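Bacterial Pleckstrin homology domain-containing protein (Shewanella loihica PV-4, PDB 3DCX) is of unknown function but is built on a bacterial pleckstrin-homology domain, a fold probably shared with the PH domains of eukaryotes. Local coordinates at residues A[3-16]-A[26-38]. Numbering follows the deposited sequence.
Sequences NAAEVNLDELAQEL and LALAYRVIRDMFV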
loop_
_atom_site.group_PDB
_atom_site.type_symbol
_atom_site.label_atom_id
_atom_site.label_comp_id
_atom_site.label_asym_id
_atom_site.label_seq_id
_atom_site.Cartn_x
_atom_site.Cartn_y
_atom_site.Cartn_z
ATOM N N ASN A 3 -32.902 13.411 -6.864
ATOM C CA ASN A 3 -32.125 14.655 -6.685
ATOM C C ASN A 3 -31.269 14.659 -5.402
ATOM O O ASN A 3 -31.684 14.148 -4.362
ATOM C CB ASN A 3 -33.048 15.885 -6.675
ATOM C CG ASN A 3 -33.784 16.096 -8.009
ATOM O OD1 ASN A 3 -33.224 15.900 -9.088
ATOM N ND2 ASN A 3 -35.038 16.517 -7.928
ATOM N N ALA A 4 -30.073 15.238 -5.493
ATOM C CA ALA A 4 -29.219 15.472 -4.322
ATOM C C ALA A 4 -29.431 16.917 -3.861
ATOM O O ALA A 4 -29.550 17.833 -4.690
ATOM C CB ALA A 4 -27.746 15.215 -4.654
ATOM N N ALA A 5 -29.506 17.101 -2.546
ATOM C CA ALA A 5 -29.658 18.412 -1.927
ATOM C C ALA A 5 -28.341 18.804 -1.252
ATOM O O ALA A 5 -27.726 17.986 -0.563
ATOM C CB ALA A 5 -30.771 18.364 -0.902
ATOM N N GLU A 6 -27.909 20.041 -1.460
ATOM C CA GLU A 6 -26.718 20.565 -0.789
ATOM C C GLU A 6 -27.005 20.795 0.703
ATOM O O GLU A 6 -28.082 21.252 1.066
ATOM C CB GLU A 6 -26.257 21.860 -1.463
ATOM C CG GLU A 6 -24.748 22.087 -1.406
ATOM C CD GLU A 6 -24.294 23.336 -2.181
ATOM O OE1 GLU A 6 -24.869 23.620 -3.263
ATOM O OE2 GLU A 6 -23.364 24.037 -1.698
ATOM N N VAL A 7 -26.040 20.457 1.556
ATOM C CA VAL A 7 -26.190 20.573 3.008
ATOM C C VAL A 7 -25.426 21.783 3.532
ATOM O O VAL A 7 -24.305 22.054 3.110
ATOM C CB VAL A 7 -25.694 19.306 3.725
ATOM C CG1 VAL A 7 -25.807 19.462 5.234
ATOM C CG2 VAL A 7 -26.483 18.086 3.257
ATOM N N ASN A 8 -26.041 22.523 4.445
ATOM C CA ASN A 8 -25.397 23.665 5.044
ATOM C C ASN A 8 -24.162 23.247 5.832
ATOM O O ASN A 8 -24.281 22.488 6.794
ATOM C CB ASN A 8 -26.362 24.382 5.980
ATOM C CG ASN A 8 -25.738 25.592 6.633
ATOM O OD1 ASN A 8 -24.976 25.464 7.565
ATOM N ND2 ASN A 8 -26.069 26.778 6.134
ATOM N N LEU A 9 -23.005 23.772 5.445
ATOM C CA LEU A 9 -21.730 23.336 5.997
ATOM C C LEU A 9 -21.439 23.922 7.373
ATOM O O LEU A 9 -20.636 23.372 8.094
ATOM C CB LEU A 9 -20.583 23.689 5.047
ATOM C CG LEU A 9 -20.532 23.009 3.675
ATOM C CD1 LEU A 9 -19.233 23.397 2.957
ATOM C CD2 LEU A 9 -20.676 21.485 3.794
ATOM N N ASP A 10 -22.085 25.022 7.742
ATOM C CA ASP A 10 -21.918 25.583 9.076
ATOM C C ASP A 10 -22.577 24.703 10.126
ATOM O O ASP A 10 -21.972 24.391 11.136
ATOM C CB ASP A 10 -22.493 26.994 9.153
ATOM C CG ASP A 10 -21.800 27.951 8.226
ATOM O OD1 ASP A 10 -20.562 28.075 8.323
ATOM O OD2 ASP A 10 -22.495 28.566 7.391
ATOM N N GLU A 11 -23.812 24.296 9.871
ATOM C CA GLU A 11 -24.503 23.395 10.773
ATOM C C GLU A 11 -23.835 22.039 10.779
ATOM O O GLU A 11 -23.650 21.461 11.852
ATOM C CB GLU A 11 -25.977 23.261 10.383
ATOM C CG GLU A 11 -26.783 24.560 10.586
ATOM C CD GLU A 11 -28.160 24.553 9.900
ATOM O OE1 GLU A 11 -28.539 23.542 9.280
ATOM O OE2 GLU A 11 -28.877 25.579 9.981
ATOM N N LEU A 12 -23.432 21.544 9.602
ATOM C CA LEU A 12 -22.825 20.190 9.502
ATOM C C LEU A 12 -21.540 20.127 10.293
ATOM O O LEU A 12 -21.275 19.148 10.996
ATOM C CB LEU A 12 -22.577 19.780 8.039
ATOM C CG LEU A 12 -22.158 18.340 7.751
ATOM C CD1 LEU A 12 -23.102 17.340 8.439
ATOM C CD2 LEU A 12 -22.055 18.068 6.244
ATOM N N ALA A 13 -20.766 21.198 10.201
ATOM C CA ALA A 13 -19.489 21.315 10.907
ATOM C C ALA A 13 -19.670 21.281 12.424
ATOM O O ALA A 13 -18.845 20.728 13.146
ATOM C CB ALA A 13 -18.789 22.614 10.487
ATOM N N GLN A 14 -20.743 21.890 12.908
ATOM C CA GLN A 14 -21.075 21.869 14.334
ATOM C C GLN A 14 -21.491 20.463 14.745
ATOM O O GLN A 14 -21.109 19.980 15.808
ATOM C CB GLN A 14 -22.190 22.897 14.631
ATOM C CG GLN A 14 -22.739 22.855 16.042
ATOM N N GLU A 15 -22.238 19.778 13.890
ATOM C CA GLU A 15 -22.743 18.446 14.240
ATOM C C GLU A 15 -21.693 17.342 14.104
ATOM O O GLU A 15 -21.708 16.355 14.877
ATOM C CB GLU A 15 -23.966 18.146 13.407
ATOM C CG GLU A 15 -25.108 19.102 13.725
ATOM C CD GLU A 15 -26.339 18.856 12.925
ATOM O OE1 GLU A 15 -26.578 17.674 12.552
ATOM O OE2 GLU A 15 -27.094 19.841 12.695
ATOM N N LEU A 16 -20.772 17.500 13.143
ATOM C CA LEU A 16 -19.720 16.514 12.931
ATOM C C LEU A 16 -18.438 16.841 13.666
ATOM O O LEU A 16 -17.564 15.991 13.786
ATOM C CB LEU A 16 -19.419 16.374 11.445
ATOM C CG LEU A 16 -20.533 15.804 10.596
ATOM C CD1 LEU A 16 -20.091 15.701 9.133
ATOM C CD2 LEU A 16 -21.018 14.454 11.169
ATOM N N LEU A 26 -14.707 21.211 6.257
ATOM C CA LEU A 26 -15.682 20.720 5.296
ATOM C C LEU A 26 -15.609 21.513 4.004
ATOM O O LEU A 26 -15.457 22.731 4.028
ATOM C CB LEU A 26 -17.084 20.799 5.892
ATOM C CG LEU A 26 -17.304 19.981 7.166
ATOM C CD1 LEU A 26 -18.754 20.098 7.497
ATOM C CD2 LEU A 26 -16.921 18.529 7.030
ATOM N N ALA A 27 -15.669 20.829 2.870
ATOM C CA ALA A 27 -15.610 21.518 1.570
ATOM C C ALA A 27 -16.972 21.520 0.885
ATOM O O ALA A 27 -17.372 22.496 0.239
ATOM C CB ALA A 27 -14.516 20.882 0.631
ATOM N N LEU A 28 -17.684 20.416 1.028
ATOM C CA LEU A 28 -18.870 20.184 0.240
ATOM C C LEU A 28 -19.646 19.019 0.825
ATOM O O LEU A 28 -19.057 18.018 1.240
ATOM C CB LEU A 28 -18.429 19.854 -1.177
ATOM C CG LEU A 28 -19.401 19.844 -2.338
ATOM C CD1 LEU A 28 -20.227 21.156 -2.437
ATOM C CD2 LEU A 28 -18.558 19.606 -3.580
ATOM N N ALA A 29 -20.972 19.124 0.833
ATOM C CA ALA A 29 -21.770 18.025 1.279
ATOM C C ALA A 29 -23.127 17.937 0.617
ATOM O O ALA A 29 -23.809 18.933 0.440
ATOM C CB ALA A 29 -21.921 18.051 2.804
ATOM N N TYR A 30 -23.511 16.700 0.292
ATOM C CA TYR A 30 -24.793 16.440 -0.339
ATOM C C TYR A 30 -25.599 15.420 0.471
ATOM O O TYR A 30 -25.064 14.463 1.026
ATOM C CB TYR A 30 -24.599 15.940 -1.771
ATOM C CG TYR A 30 -23.955 16.949 -2.685
ATOM C CD1 TYR A 30 -24.691 18.019 -3.195
ATOM C CD2 TYR A 30 -22.609 16.856 -3.034
ATOM C CE1 TYR A 30 -24.098 18.977 -4.034
ATOM C CE2 TYR A 30 -22.011 17.812 -3.895
ATOM C CZ TYR A 30 -22.760 18.860 -4.374
ATOM O OH TYR A 30 -22.193 19.816 -5.204
ATOM N N ARG A 31 -26.904 15.633 0.512
ATOM C CA ARG A 31 -27.820 14.646 1.041
ATOM C C ARG A 31 -28.649 13.972 -0.066
ATOM O O ARG A 31 -29.108 14.597 -1.023
ATOM C CB ARG A 31 -28.739 15.291 2.068
ATOM C CG ARG A 31 -29.465 14.276 2.945
ATOM C CD ARG A 31 -30.736 14.850 3.521
ATOM N NE ARG A 31 -30.533 15.556 4.773
ATOM C CZ ARG A 31 -30.314 16.860 4.885
ATOM N NH1 ARG A 31 -30.246 17.639 3.806
ATOM N NH2 ARG A 31 -30.155 17.381 6.092
ATOM N N VAL A 32 -28.827 12.675 0.062
ATOM C CA VAL A 32 -29.780 11.962 -0.778
ATOM C C VAL A 32 -30.710 11.241 0.193
ATOM O O VAL A 32 -30.323 10.250 0.812
ATOM C CB VAL A 32 -29.095 10.996 -1.794
ATOM C CG1 VAL A 32 -30.155 10.202 -2.576
ATOM C CG2 VAL A 32 -28.233 11.783 -2.759
ATOM N N ILE A 33 -31.913 11.793 0.356
ATOM C CA ILE A 33 -32.906 11.305 1.328
ATOM C C ILE A 33 -32.328 11.377 2.756
ATOM O O ILE A 33 -32.217 12.462 3.312
ATOM C CB ILE A 33 -33.488 9.902 0.959
ATOM C CG1 ILE A 33 -34.028 9.891 -0.482
ATOM C CG2 ILE A 33 -34.642 9.554 1.894
ATOM C CD1 ILE A 33 -34.108 8.490 -1.116
ATOM N N ARG A 34 -31.944 10.253 3.353
ATOM C CA ARG A 34 -31.348 10.271 4.701
ATOM C C ARG A 34 -29.812 10.165 4.706
ATOM O O ARG A 34 -29.173 10.410 5.727
ATOM C CB ARG A 34 -31.861 9.105 5.530
ATOM C CG ARG A 34 -33.335 8.982 5.626
ATOM C CD ARG A 34 -33.699 7.878 6.622
ATOM N NE ARG A 34 -33.164 6.553 6.261
ATOM C CZ ARG A 34 -33.754 5.401 6.598
ATOM N NH1 ARG A 34 -34.871 5.403 7.318
ATOM N NH2 ARG A 34 -33.227 4.244 6.228
ATOM N N ASP A 35 -29.239 9.762 3.585
ATOM C CA ASP A 35 -27.816 9.498 3.476
ATOM C C ASP A 35 -27.083 10.774 3.068
ATOM O O ASP A 35 -27.669 11.674 2.474
ATOM C CB ASP A 35 -27.572 8.386 2.452
ATOM C CG ASP A 35 -28.212 7.061 2.850
ATOM O OD1 ASP A 35 -28.529 6.876 4.051
ATOM O OD2 ASP A 35 -28.404 6.194 1.961
HETATM N N MSE A 36 -25.806 10.846 3.416
HETATM C CA MSE A 36 -24.973 11.989 3.121
HETATM C C MSE A 36 -23.621 11.587 2.585
HETATM O O MSE A 36 -23.049 10.561 2.967
HETATM C CB MSE A 36 -24.765 12.825 4.365
HETATM C CG MSE A 36 -25.585 14.045 4.415
HETATM SE SE MSE A 36 -25.010 15.117 5.905
HETATM C CE MSE A 36 -26.712 15.396 6.560
ATOM N N PHE A 37 -23.134 12.413 1.670
ATOM C CA PHE A 37 -21.823 12.278 1.084
ATOM C C PHE A 37 -21.066 13.578 1.396
ATOM O O PHE A 37 -21.427 14.655 0.902
ATOM C CB PHE A 37 -22.009 12.085 -0.408
ATOM C CG PHE A 37 -20.853 11.454 -1.087
ATOM C CD1 PHE A 37 -19.746 12.185 -1.413
ATOM C CD2 PHE A 37 -20.870 10.112 -1.398
ATOM C CE1 PHE A 37 -18.664 11.593 -2.061
ATOM C CE2 PHE A 37 -19.787 9.518 -2.045
ATOM C CZ PHE A 37 -18.693 10.279 -2.386
ATOM N N VAL A 38 -20.051 13.487 2.255
ATOM C CA VAL A 38 -19.390 14.685 2.761
ATOM C C VAL A 38 -17.956 14.722 2.256
ATOM O O VAL A 38 -17.247 13.722 2.346
ATOM C CB VAL A 38 -19.456 14.726 4.286
ATOM C CG1 VAL A 38 -18.752 15.989 4.849
ATOM C CG2 VAL A 38 -20.913 14.665 4.715
HETATM O O HOH W 1 -22.333 21.863 0.835
#
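The ring of Tyr30 lies beside Ala4, Ala5 and Glu6: Ala5 O is at its edge, near the plane, while Glu6 CA and Ala4 CB approach obliquely. The extended chain of Glu6 brings CG to 4.1 Å from Tyr30 CE1, carboxylate and ring planes 58° apart. On the sheet face shared by Ala5 and Arg31, the bent arginine leaves its guanidinium near Val7 CG2, which meets that group at a slant. The pairing beneath is antiparallel. Ala5 and Arg31 exchange two hydrogen bonds, the shorter, Arg31 N to Ala5 O, being 2.7 Å and nearly straight; Val7 N reaches Ala29 O from above its carbonyl plane. There a water replaces the return bond, accepting from Ala29 N and bonding to Val7 O.

Helix 9-16, capped by Asn8 OD1 accepting from Glu11 N, then crosses strand 26-32 at 112°, an example of contact passing from backbone pairing to apolar side chains once a short edge strand ends. With CG anti to the backbone N (chi1 -171°), Leu12 presses CD2 onto Ala29 CB at a tight 3.4 Å and meets Val38 tip to tip, while CD1 passes the selenium of selenomethionine Met36. Leu9 spreads its methyls along the strand, CD1 3.4 Å from Ala27 O and CD2 against Ala29 CB; an alanine here would probably leave the Ala27 carbonyl without its methyl neighbour and open a gap beside Ala29. Leu26, crossing Leu12 at about a right angle, packs CD1 against the helix backbone at Ala13.

Strand 5-6 is thus the outermost strand of this PH domain's five-stranded antiparallel sheet, beside 26-32, and helix 9-16 lies against 26-32 and 35-40; helix 105-116, consistent with the C-terminal helix of PH domains, touches Ala27, Leu28 and Tyr30, whose hydroxyl bonds to Asp104 N.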